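Long-range contact in 7,8-dihydro-6-hydroxymethylpterin pyrophosphokinase-dihydropteroate synthase (Plasmodium falciparum, PDB 6JWS), which probably catalyses two consecutive steps of folate biosynthesis, pyrophosphorylation of 6-hydroxymethyl-7,8-dihydropterin by ATP and condensation of the resulting diphosphate with 4-aminobenzoate to 7,8-dihydropteroate: residues I49-Y61 against N371-Y384. The protein carries 1 engineered substitution. Residues are numbered along the deposited sequence; the frame is centred on the assembly and turned at random.
Sequences INTSYLYETVPEY and NNKRIYVLKDRISY
Leu54 to Glu56 pair antiparallel with Lys373 to Ile375 through three backbone hydrogen bonds of 2.8 to 2.9 Å: Ile375 N to Leu54 O, Glu56 N to Lys373 O and Lys373 N to Glu56 O. On one face, Arg374 runs alongside Tyr55, and its NH1 donates to Tyr55 OH at 2.7 Å, nearly within the guanidinium plane. The bend at chi2 (122°) brings Arg374 CD to 3.2 Å from Tyr53 CG, and the bend at chi3 (79°) sets NE over one face of that ring. Asp335 also hydrogen-bonds Tyr55 OH, and Glu599 forms a salt bridge with Arg374 NH2. On the other face, Leu54 CB packs against Ile375 CB (3.8 Å), and Glu56, with CG anti to the backbone N (chi1 166°), extends to Tyr384, whose OH donates to Glu56 OE1 at 2.6 Å from the syn side. Tyr164 OH is a second partner of OE1, whereas a water joins OE2 to Lys373 NZ, itself salt-bridged to Glu387. The hairpin of 372-377 and 382-384, some 310 residues on in the chain, adds its two strands to the kinase-domain sheet beside strand 46-57. With two hydroxyls on OE1 and water on OE2, the buried Glu56 carboxylate is probably stabilised as an anion.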
loop_
_atom_site.group_PDB
_atom_site.type_symbol
_atom_site.label_atom_id
_atom_site.label_comp_id
_atom_site.label_asym_id
_atom_site.label_seq_id
_atom_site.Cartn_x
_atom_site.Cartn_y
_atom_site.Cartn_z
ATOM N N ILE B 49 -1.283 31.090 -24.965
ATOM C CA ILE B 49 0.109 30.799 -24.668
ATOM C C ILE B 49 0.243 30.219 -23.263
ATOM O O ILE B 49 1.368 30.020 -22.813
ATOM C CB ILE B 49 0.993 32.056 -24.811
ATOM C CG1 ILE B 49 0.448 33.225 -23.987
ATOM C CG2 ILE B 49 1.229 32.442 -26.266
ATOM C CD1 ILE B 49 1.396 34.389 -23.907
ATOM N N ASN B 50 -0.883 29.995 -22.557
ATOM C CA ASN B 50 -0.862 29.330 -21.262
ATOM C C ASN B 50 -2.263 28.822 -20.914
ATOM O O ASN B 50 -3.256 29.368 -21.378
ATOM C CB ASN B 50 -0.185 30.177 -20.172
ATOM C CG ASN B 50 0.446 29.323 -19.090
ATOM O OD1 ASN B 50 0.113 28.140 -18.936
ATOM N ND2 ASN B 50 1.349 29.904 -18.326
ATOM N N THR B 51 -2.339 27.723 -20.155
ATOM C CA THR B 51 -3.587 27.186 -19.649
ATOM C C THR B 51 -3.303 26.581 -18.281
ATOM O O THR B 51 -2.165 26.229 -17.987
ATOM C CB THR B 51 -4.179 26.085 -20.546
ATOM O OG1 THR B 51 -3.177 25.141 -20.945
ATOM C CG2 THR B 51 -4.909 26.604 -21.771
ATOM N N SER B 52 -4.337 26.470 -17.448
ATOM C CA SER B 52 -4.257 25.767 -16.184
ATOM C C SER B 52 -4.797 24.359 -16.421
ATOM O O SER B 52 -5.253 24.071 -17.523
ATOM C CB SER B 52 -5.103 26.488 -15.163
ATOM O OG SER B 52 -6.496 26.314 -15.450
ATOM N N TYR B 53 -4.764 23.501 -15.387
ATOM C CA TYR B 53 -5.600 22.318 -15.402
ATOM C C TYR B 53 -7.071 22.727 -15.480
ATOM O O TYR B 53 -7.454 23.862 -15.224
ATOM C CB TYR B 53 -5.287 21.388 -14.220
ATOM C CG TYR B 53 -3.952 20.704 -14.373
ATOM C CD1 TYR B 53 -3.805 19.607 -15.219
ATOM C CD2 TYR B 53 -2.815 21.202 -13.738
ATOM C CE1 TYR B 53 -2.563 19.017 -15.408
ATOM C CE2 TYR B 53 -1.566 20.631 -13.925
ATOM C CZ TYR B 53 -1.442 19.528 -14.764
ATOM O OH TYR B 53 -0.204 18.975 -15.000
ATOM N N LEU B 54 -7.900 21.748 -15.801
ATOM C CA LEU B 54 -9.331 21.816 -15.610
ATOM C C LEU B 54 -9.611 21.435 -14.160
ATOM O O LEU B 54 -8.908 20.589 -13.612
ATOM C CB LEU B 54 -9.911 20.754 -16.541
ATOM C CG LEU B 54 -11.045 21.232 -17.421
ATOM C CD1 LEU B 54 -11.236 20.286 -18.605
ATOM C CD2 LEU B 54 -12.319 21.316 -16.581
ATOM N N TYR B 55 -10.648 22.038 -13.556
ATOM C CA TYR B 55 -10.969 21.760 -12.161
ATOM C C TYR B 55 -12.470 21.633 -11.955
ATOM O O TYR B 55 -13.246 22.399 -12.509
ATOM C CB TYR B 55 -10.427 22.850 -11.241
ATOM C CG TYR B 55 -8.925 22.873 -11.133
ATOM C CD1 TYR B 55 -8.260 22.076 -10.208
ATOM C CD2 TYR B 55 -8.167 23.672 -11.977
ATOM C CE1 TYR B 55 -6.876 22.104 -10.108
ATOM C CE2 TYR B 55 -6.792 23.720 -11.877
ATOM C CZ TYR B 55 -6.146 22.928 -10.945
ATOM O OH TYR B 55 -4.781 22.966 -10.874
ATOM N N GLU B 56 -12.862 20.662 -11.132
ATOM C CA GLU B 56 -14.230 20.596 -10.659
ATOM C C GLU B 56 -14.297 21.240 -9.278
ATOM O O GLU B 56 -13.623 20.808 -8.340
ATOM C CB GLU B 56 -14.711 19.160 -10.607
ATOM C CG GLU B 56 -15.994 19.004 -9.812
ATOM C CD GLU B 56 -16.396 17.552 -9.827
ATOM O OE1 GLU B 56 -16.867 17.090 -10.888
ATOM O OE2 GLU B 56 -16.164 16.870 -8.812
ATOM N N THR B 57 -15.135 22.274 -9.195
ATOM C CA THR B 57 -15.109 23.252 -8.124
ATOM C C THR B 57 -16.443 23.249 -7.374
ATOM O O THR B 57 -17.516 23.224 -7.978
ATOM C CB THR B 57 -14.750 24.616 -8.724
ATOM O OG1 THR B 57 -13.338 24.757 -8.565
ATOM C CG2 THR B 57 -15.473 25.780 -8.086
ATOM N N VAL B 58 -16.353 23.269 -6.045
ATOM C CA VAL B 58 -17.505 23.521 -5.189
ATOM C C VAL B 58 -17.443 24.983 -4.742
ATOM O O VAL B 58 -16.416 25.421 -4.221
ATOM C CB VAL B 58 -17.547 22.560 -3.981
ATOM C CG1 VAL B 58 -18.591 22.982 -2.955
ATOM C CG2 VAL B 58 -17.788 21.121 -4.413
ATOM N N PRO B 59 -18.520 25.784 -4.942
ATOM C CA PRO B 59 -18.513 27.200 -4.559
ATOM C C PRO B 59 -18.190 27.468 -3.087
ATOM O O PRO B 59 -18.187 26.557 -2.257
ATOM C CB PRO B 59 -19.919 27.696 -4.927
ATOM C CG PRO B 59 -20.398 26.711 -5.970
ATOM C CD PRO B 59 -19.788 25.380 -5.573
ATOM N N GLU B 60 -17.923 28.746 -2.786
ATOM C CA GLU B 60 -17.353 29.193 -1.523
ATOM C C GLU B 60 -18.246 28.809 -0.342
ATOM O O GLU B 60 -17.733 28.385 0.694
ATOM C CB GLU B 60 -17.095 30.703 -1.571
ATOM C CG GLU B 60 -16.173 31.130 -2.705
ATOM C CD GLU B 60 -14.684 31.036 -2.404
ATOM O OE1 GLU B 60 -14.218 31.768 -1.507
ATOM O OE2 GLU B 60 -13.993 30.230 -3.064
ATOM N N TYR B 61 -19.572 28.944 -0.517
ATOM C CA TYR B 61 -20.537 28.816 0.568
ATOM C C TYR B 61 -20.510 27.420 1.195
ATOM O O TYR B 61 -20.322 27.296 2.405
ATOM C CB TYR B 61 -21.923 29.343 0.179
ATOM C CG TYR B 61 -22.414 29.073 -1.224
ATOM C CD1 TYR B 61 -23.141 27.930 -1.522
ATOM C CD2 TYR B 61 -22.211 29.993 -2.241
ATOM C CE1 TYR B 61 -23.623 27.692 -2.802
ATOM C CE2 TYR B 61 -22.683 29.772 -3.527
ATOM C CZ TYR B 61 -23.394 28.617 -3.809
ATOM O OH TYR B 61 -23.866 28.389 -5.070
ATOM N N ASN B 371 -12.654 19.025 -2.212
ATOM C CA ASN B 371 -13.764 19.189 -3.139
ATOM C C ASN B 371 -13.398 20.148 -4.272
ATOM O O ASN B 371 -14.267 20.793 -4.849
ATOM C CB ASN B 371 -15.030 19.676 -2.430
ATOM C CG ASN B 371 -15.618 18.663 -1.470
ATOM O OD1 ASN B 371 -15.504 17.453 -1.671
ATOM N ND2 ASN B 371 -16.252 19.153 -0.419
ATOM N N ASN B 372 -12.109 20.268 -4.575
ATOM C CA ASN B 372 -11.687 21.083 -5.703
ATOM C C ASN B 372 -10.687 20.254 -6.504
ATOM O O ASN B 372 -9.492 20.290 -6.227
ATOM C CB ASN B 372 -11.155 22.444 -5.248
ATOM C CG ASN B 372 -12.241 23.310 -4.648
ATOM O OD1 ASN B 372 -13.101 23.805 -5.368
ATOM N ND2 ASN B 372 -12.228 23.482 -3.334
ATOM N N LYS B 373 -11.211 19.468 -7.448
ATOM C CA LYS B 373 -10.490 18.338 -8.019
ATOM C C LYS B 373 -9.832 18.729 -9.341
ATOM O O LYS B 373 -10.489 19.245 -10.255
ATOM C CB LYS B 373 -11.445 17.170 -8.250
ATOM C CG LYS B 373 -12.033 16.564 -6.982
ATOM C CD LYS B 373 -12.724 15.243 -7.261
ATOM C CE LYS B 373 -13.382 14.596 -6.057
ATOM N NZ LYS B 373 -14.092 13.357 -6.469
ATOM N N ARG B 374 -8.527 18.438 -9.423
ATOM C CA ARG B 374 -7.764 18.534 -10.661
ATOM C C ARG B 374 -8.252 17.483 -11.668
ATOM O O ARG B 374 -8.416 16.301 -11.344
ATOM C CB ARG B 374 -6.266 18.453 -10.344
ATOM C CG ARG B 374 -5.352 18.629 -11.556
ATOM C CD ARG B 374 -4.421 19.801 -11.334
ATOM N NE ARG B 374 -3.335 19.429 -10.485
ATOM C CZ ARG B 374 -2.748 20.199 -9.596
ATOM N NH1 ARG B 374 -3.137 21.446 -9.402
ATOM N NH2 ARG B 374 -1.766 19.686 -8.877
ATOM N N ILE B 375 -8.465 17.921 -12.914
ATOM C CA ILE B 375 -8.943 17.043 -13.972
ATOM C C ILE B 375 -7.895 16.956 -15.083
ATOM O O ILE B 375 -7.288 17.963 -15.435
ATOM C CB ILE B 375 -10.277 17.597 -14.507
ATOM C CG1 ILE B 375 -11.430 17.349 -13.527
ATOM C CG2 ILE B 375 -10.585 17.050 -15.895
ATOM C CD1 ILE B 375 -12.657 18.205 -13.820
ATOM N N TYR B 376 -7.750 15.760 -15.688
ATOM C CA TYR B 376 -7.019 15.636 -16.947
ATOM C C TYR B 376 -7.943 15.022 -18.002
ATOM O O TYR B 376 -8.966 14.435 -17.640
ATOM C CB TYR B 376 -5.712 14.845 -16.766
ATOM C CG TYR B 376 -5.907 13.367 -16.531
ATOM C CD1 TYR B 376 -6.229 12.897 -15.268
ATOM C CD2 TYR B 376 -5.784 12.429 -17.552
ATOM C CE1 TYR B 376 -6.389 11.548 -15.007
ATOM C CE2 TYR B 376 -5.960 11.068 -17.310
ATOM C CZ TYR B 376 -6.256 10.624 -16.028
ATOM O OH TYR B 376 -6.448 9.303 -15.715
ATOM N N VAL B 377 -7.576 15.135 -19.296
ATOM C CA VAL B 377 -8.448 14.608 -20.348
ATOM C C VAL B 377 -7.675 13.669 -21.281
ATOM O O VAL B 377 -6.615 14.025 -21.802
ATOM C CB VAL B 377 -9.174 15.730 -21.122
ATOM C CG1 VAL B 377 -10.029 15.190 -22.262
ATOM C CG2 VAL B 377 -10.033 16.579 -20.199
ATOM N N LEU B 378 -8.190 12.451 -21.457
ATOM C CA LEU B 378 -7.563 11.486 -22.350
ATOM C C LEU B 378 -8.125 11.624 -23.759
ATOM O O LEU B 378 -7.390 11.542 -24.743
ATOM C CB LEU B 378 -7.816 10.072 -21.823
ATOM C CG LEU B 378 -7.019 9.696 -20.579
ATOM C CD1 LEU B 378 -7.468 8.349 -20.033
ATOM C CD2 LEU B 378 -5.524 9.697 -20.890
ATOM N N LYS B 379 -9.450 11.763 -23.849
ATOM C CA LYS B 379 -10.099 11.826 -25.147
ATOM C C LYS B 379 -11.044 13.026 -25.173
ATOM O O LYS B 379 -10.657 14.113 -25.607
ATOM C CB LYS B 379 -10.749 10.476 -25.482
ATOM C CG LYS B 379 -11.348 10.371 -26.880
ATOM C CD LYS B 379 -12.198 9.118 -27.108
ATOM C CE LYS B 379 -13.056 9.231 -28.358
ATOM N NZ LYS B 379 -13.506 7.911 -28.866
ATOM N N ASP B 380 -12.258 12.833 -24.649
ATOM C CA ASP B 380 -13.275 13.871 -24.666
ATOM C C ASP B 380 -14.055 13.881 -23.349
ATOM O O ASP B 380 -15.059 14.575 -23.239
ATOM C CB ASP B 380 -14.161 13.775 -25.919
ATOM C CG ASP B 380 -14.809 12.418 -26.170
ATOM O OD1 ASP B 380 -14.916 11.611 -25.209
ATOM O OD2 ASP B 380 -15.216 12.165 -27.343
ATOM N N ARG B 381 -13.583 13.128 -22.349
ATOM C CA ARG B 381 -14.255 13.037 -21.062
ATOM C C ARG B 381 -13.321 13.451 -19.917
ATOM O O ARG B 381 -12.095 13.328 -19.993
ATOM C CB ARG B 381 -14.797 11.614 -20.875
ATOM C CG ARG B 381 -16.301 11.468 -21.054
ATOM C CD ARG B 381 -16.901 11.857 -22.394
ATOM N NE ARG B 381 -18.166 12.576 -22.240
ATOM C CZ ARG B 381 -19.063 12.798 -23.211
ATOM N NH1 ARG B 381 -18.864 12.338 -24.438
ATOM N NH2 ARG B 381 -20.174 13.465 -22.941
ATOM N N ILE B 382 -13.941 13.928 -18.835
ATOM C CA ILE B 382 -13.311 14.239 -17.557
ATOM C C ILE B 382 -12.725 12.978 -16.910
ATOM O O ILE B 382 -13.416 11.970 -16.769
ATOM C CB ILE B 382 -14.385 14.874 -16.651
ATOM C CG1 ILE B 382 -14.720 16.300 -17.085
ATOM C CG2 ILE B 382 -14.036 14.801 -15.173
ATOM C CD1 ILE B 382 -15.962 16.817 -16.378
ATOM N N SER B 383 -11.449 13.051 -16.501
ATOM C CA SER B 383 -10.844 12.086 -15.591
ATOM C C SER B 383 -10.349 12.870 -14.381
ATOM O O SER B 383 -9.708 13.905 -14.541
ATOM C CB SER B 383 -9.679 11.331 -16.228
ATOM O OG SER B 383 -10.085 10.451 -17.272
ATOM N N TYR B 384 -10.656 12.390 -13.180
ATOM C CA TYR B 384 -10.151 13.053 -11.992
ATOM C C TYR B 384 -8.733 12.563 -11.731
ATOM O O TYR B 384 -8.525 11.354 -11.578
ATOM C CB TYR B 384 -11.040 12.745 -10.781
ATOM C CG TYR B 384 -12.445 13.257 -10.941
ATOM C CD1 TYR B 384 -12.719 14.611 -10.870
ATOM C CD2 TYR B 384 -13.482 12.392 -11.259
ATOM C CE1 TYR B 384 -13.995 15.093 -11.082
ATOM C CE2 TYR B 384 -14.775 12.854 -11.442
ATOM C CZ TYR B 384 -15.026 14.210 -11.355
ATOM O OH TYR B 384 -16.297 14.671 -11.525
HETATM O O HOH W 1 -16.340 14.516 -8.108
#